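PDB 3GEK: putative thioesterase yhdA from Lactococcus lactis subsp. lactis, which probably acts as an acyl-CoA thioesterase of the PaaI type, perhaps hydrolysing 1,4-dihydroxy-2-naphthoyl-CoA, although its substrate remains unproven. Local coordinates for residues R96-K101 with V108-I113. The protein carries 7 engineered substitutions. Residues are numbered along the deposited sequence; the frame is centred on the assembly and turned at random.
Sequences RGLLLK and VWEIKI. Engineered in segment 96-101: R96 (natural residue Cys).
The engineered R96 pairs with K112, and L98 with E110, as antiparallel hydrogen-bonded pairs, each sealed by two backbone bonds, while G97 with I111 and L99 with W109 form the non-hydrogen-bonded pairs between and beyond them. The segment axes run at 153° to one another. A classic beta bulge follows where L100 and K101 both face V108: the carbonyl O of V108 takes a 2.7 Å bond from L100 N and a weak one from K101 N, and V108 N returns a bond to K101 O. The bulge illustrates how one extra residue fits into a strand without breaking the ladder.

On the face carrying L99, W109 and I111, the indole of W109 reaches back over the partner strand. Its CE3 lies 3.4 Å from L98 C, beside G97, where no side chain intervenes. L99 lays CD1 over one face of the indole, 3.8 Å from the centroid of the five-membered ring, a CH-pi contact; its chi1 of -175° turns CG away from the backbone N. This face turns to helix 49-68, where W109 NE1 hydrogen-bonds to S64 OG; a curved antiparallel sheet wrapped around a long helix is the hotdog fold of the PaaI thioesterases, and this hairpin supplies two strands.

On the other face, L98 and E110 run side by side, and L100 crosses E110 obliquely, its CG and CD1 each 3.7 Å from E110 CB. K112 NZ forms a salt bridge with E110 OE2 at 2.8 Å, from above the carboxylate plane, whereas OE1 takes a salt bridge from K112 NZ and a hydrogen bond from Q123 NE2, both of the second subunit. Two lysines would probably favour the ionised carboxylate, although E110 of the second subunit packs against it.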
ATOM      1  N   ARG A  96     -17.846  -0.039   4.421  1.00 44.28           N
ATOM      2  CA  ARG A  96     -17.965  -1.071   5.450  1.00 44.85           C
ATOM      3  C   ARG A  96     -16.573  -1.525   5.832  1.00 44.79           C
ATOM      4  O   ARG A  96     -15.720  -1.743   4.961  1.00 44.83           O
ATOM      5  CB  ARG A  96     -18.785  -2.266   4.952  1.00 44.82           C
ATOM      6  CG  ARG A  96     -20.219  -1.931   4.581  1.00 45.76           C
ATOM      7  CD  ARG A  96     -21.014  -3.198   4.351  1.00 47.09           C
ATOM      8  NE  ARG A  96     -22.407  -2.931   4.001  1.00 47.81           N
ATOM      9  CZ  ARG A  96     -22.861  -2.787   2.758  1.00 47.68           C
ATOM     10  NH1 ARG A  96     -22.035  -2.875   1.724  1.00 47.57           N
ATOM     11  NH2 ARG A  96     -24.150  -2.555   2.550  1.00 47.89           N
ATOM     12  N   GLY A  97     -16.347  -1.646   7.134  1.00 44.61           N
ATOM     13  CA  GLY A  97     -15.035  -1.968   7.657  1.00 44.40           C
ATOM     14  C   GLY A  97     -15.024  -3.256   8.447  1.00 44.22           C
ATOM     15  O   GLY A  97     -16.015  -3.616   9.076  1.00 43.91           O
ATOM     16  N   LEU A  98     -13.892  -3.946   8.388  1.00 44.49           N
ATOM     17  CA  LEU A  98     -13.605  -5.091   9.233  1.00 44.88           C
ATOM     18  C   LEU A  98     -12.270  -4.844   9.923  1.00 45.04           C
ATOM     19  O   LEU A  98     -11.275  -4.551   9.263  1.00 44.85           O
ATOM     20  CB  LEU A  98     -13.533  -6.370   8.390  1.00 45.04           C
ATOM     21  CG  LEU A  98     -13.034  -7.656   9.059  1.00 45.10           C
ATOM     22  CD1 LEU A  98     -14.006  -8.123  10.134  1.00 45.78           C
ATOM     23  CD2 LEU A  98     -12.820  -8.758   8.028  1.00 45.02           C
ATOM     24  N   LEU A  99     -12.245  -4.956  11.246  1.00 45.33           N
ATOM     25  CA  LEU A  99     -10.998  -4.786  11.973  1.00 46.08           C
ATOM     26  C   LEU A  99     -10.160  -6.065  11.890  1.00 46.74           C
ATOM     27  O   LEU A  99     -10.516  -7.092  12.461  1.00 47.29           O
ATOM     28  CB  LEU A  99     -11.264  -4.373  13.423  1.00 45.88           C
ATOM     29  CG  LEU A  99     -10.064  -4.045  14.317  1.00 45.88           C
ATOM     30  CD1 LEU A  99      -9.356  -2.784  13.848  1.00 45.08           C
ATOM     31  CD2 LEU A  99     -10.525  -3.899  15.759  1.00 45.51           C
ATOM     32  N   LEU A 100      -9.054  -5.993  11.157  1.00 47.57           N
ATOM     33  CA  LEU A 100      -8.192  -7.148  10.947  1.00 48.37           C
ATOM     34  C   LEU A 100      -7.228  -7.330  12.102  1.00 48.69           C
ATOM     35  O   LEU A 100      -6.775  -8.444  12.366  1.00 49.03           O
ATOM     36  CB  LEU A 100      -7.400  -7.006   9.652  1.00 48.39           C
ATOM     37  CG  LEU A 100      -8.144  -6.848   8.326  1.00 49.55           C
ATOM     38  CD1 LEU A 100      -7.123  -6.552   7.235  1.00 49.78           C
ATOM     39  CD2 LEU A 100      -8.978  -8.086   7.987  1.00 49.30           C
ATOM     40  N   LYS A 101      -6.900  -6.230  12.773  1.00 48.95           N
ATOM     41  CA  LYS A 101      -6.016  -6.279  13.921  1.00 49.34           C
ATOM     42  C   LYS A 101      -6.395  -5.247  14.975  1.00 49.67           C
ATOM     43  O   LYS A 101      -6.453  -4.043  14.703  1.00 49.22           O
ATOM     44  CB  LYS A 101      -4.551  -6.106  13.507  1.00 49.47           C
ATOM     45  CG  LYS A 101      -3.575  -6.345  14.656  1.00 50.24           C
ATOM     46  CD  LYS A 101      -2.172  -5.906  14.300  1.00 52.13           C
ATOM     47  CE  LYS A 101      -1.216  -6.201  15.454  1.00 53.91           C
ATOM     48  NZ  LYS A 101       0.181  -5.823  15.097  1.00 54.51           N
ATOM     49  N   VAL A 108      -5.834  -2.016  12.411  1.00 48.07           N
ATOM     50  CA  VAL A 108      -5.778  -2.212  10.960  1.00 47.43           C
ATOM     51  C   VAL A 108      -7.166  -2.565  10.453  1.00 47.27           C
ATOM     52  O   VAL A 108      -7.713  -3.621  10.799  1.00 47.59           O
ATOM     53  CB  VAL A 108      -4.760  -3.301  10.544  1.00 47.16           C
ATOM     54  CG1 VAL A 108      -4.630  -3.366   9.033  1.00 46.16           C
ATOM     55  CG2 VAL A 108      -3.395  -3.048  11.187  1.00 47.08           C
ATOM     56  N   TRP A 109      -7.739  -1.669   9.653  1.00 46.74           N
ATOM     57  CA  TRP A 109      -9.090  -1.849   9.103  1.00 46.30           C
ATOM     58  C   TRP A 109      -9.052  -2.252   7.643  1.00 46.60           C
ATOM     59  O   TRP A 109      -8.297  -1.680   6.850  1.00 46.84           O
ATOM     60  CB  TRP A 109      -9.905  -0.558   9.217  1.00 45.35           C
ATOM     61  CG  TRP A 109     -10.330  -0.216  10.599  1.00 44.99           C
ATOM     62  CD1 TRP A 109      -9.705   0.635  11.462  1.00 44.34           C
ATOM     63  CD2 TRP A 109     -11.489  -0.707  11.288  1.00 43.87           C
ATOM     64  NE1 TRP A 109     -10.404   0.708  12.645  1.00 43.90           N
ATOM     65  CE2 TRP A 109     -11.500  -0.109  12.565  1.00 43.85           C
ATOM     66  CE3 TRP A 109     -12.521  -1.591  10.945  1.00 43.40           C
ATOM     67  CZ2 TRP A 109     -12.499  -0.374  13.511  1.00 43.72           C
ATOM     68  CZ3 TRP A 109     -13.518  -1.850  11.884  1.00 43.94           C
ATOM     69  CH2 TRP A 109     -13.498  -1.239  13.150  1.00 44.00           C
ATOM     70  N   GLU A 110      -9.876  -3.234   7.295  1.00 46.74           N
ATOM     71  CA  GLU A 110     -10.122  -3.588   5.907  1.00 46.92           C
ATOM     72  C   GLU A 110     -11.472  -2.990   5.514  1.00 46.74           C
ATOM     73  O   GLU A 110     -12.511  -3.350   6.083  1.00 46.28           O
ATOM     74  CB  GLU A 110     -10.135  -5.104   5.754  1.00 47.43           C
ATOM     75  CG  GLU A 110     -10.551  -5.628   4.389  1.00 49.19           C
ATOM     76  CD  GLU A 110     -10.893  -7.106   4.447  1.00 52.54           C
ATOM     77  OE1 GLU A 110      -9.957  -7.936   4.526  1.00 52.56           O
ATOM     78  OE2 GLU A 110     -12.104  -7.437   4.430  1.00 55.37           O
ATOM     79  N   ILE A 111     -11.446  -2.076   4.546  1.00 46.24           N
ATOM     80  CA  ILE A 111     -12.624  -1.286   4.196  1.00 46.19           C
ATOM     81  C   ILE A 111     -13.019  -1.454   2.729  1.00 46.27           C
ATOM     82  O   ILE A 111     -12.218  -1.229   1.823  1.00 46.28           O
ATOM     83  CB  ILE A 111     -12.415   0.215   4.541  1.00 46.16           C
ATOM     84  CG1 ILE A 111     -12.197   0.385   6.046  1.00 46.11           C
ATOM     85  CG2 ILE A 111     -13.601   1.071   4.062  1.00 46.13           C
ATOM     86  CD1 ILE A 111     -11.453   1.656   6.447  1.00 46.95           C
ATOM     87  N   LYS A 112     -14.264  -1.848   2.506  1.00 46.47           N
ATOM     88  CA  LYS A 112     -14.789  -1.977   1.159  1.00 46.74           C
ATOM     89  C   LYS A 112     -15.760  -0.839   0.857  1.00 46.46           C
ATOM     90  O   LYS A 112     -16.717  -0.612   1.594  1.00 46.11           O
ATOM     91  CB  LYS A 112     -15.454  -3.345   0.966  1.00 47.29           C
ATOM     92  CG  LYS A 112     -14.474  -4.515   1.064  1.00 48.96           C
ATOM     93  CD  LYS A 112     -15.111  -5.825   0.622  1.00 53.26           C
ATOM     94  CE  LYS A 112     -14.272  -7.028   1.045  1.00 54.92           C
ATOM     95  NZ  LYS A 112     -14.205  -7.171   2.539  1.00 56.07           N
ATOM     96  N   ILE A 113     -15.484  -0.111  -0.219  1.00 46.08           N
ATOM     97  CA  ILE A 113     -16.395   0.921  -0.692  1.00 45.88           C
ATOM     98  C   ILE A 113     -17.176   0.380  -1.874  1.00 46.00           C
ATOM     99  O   ILE A 113     -16.609  -0.061  -2.873  1.00 45.57           O
ATOM    100  CB  ILE A 113     -15.661   2.239  -1.015  1.00 46.13           C
ATOM    101  CG1 ILE A 113     -15.054   2.802   0.285  1.00 46.37           C
ATOM    102  CG2 ILE A 113     -16.614   3.259  -1.678  1.00 44.82           C
ATOM    103  CD1 ILE A 113     -13.998   3.812   0.075  1.00 48.55           C
TER
HETATM  104  O   HOH W   1     -19.180  -1.909   1.416  1.00 54.90           O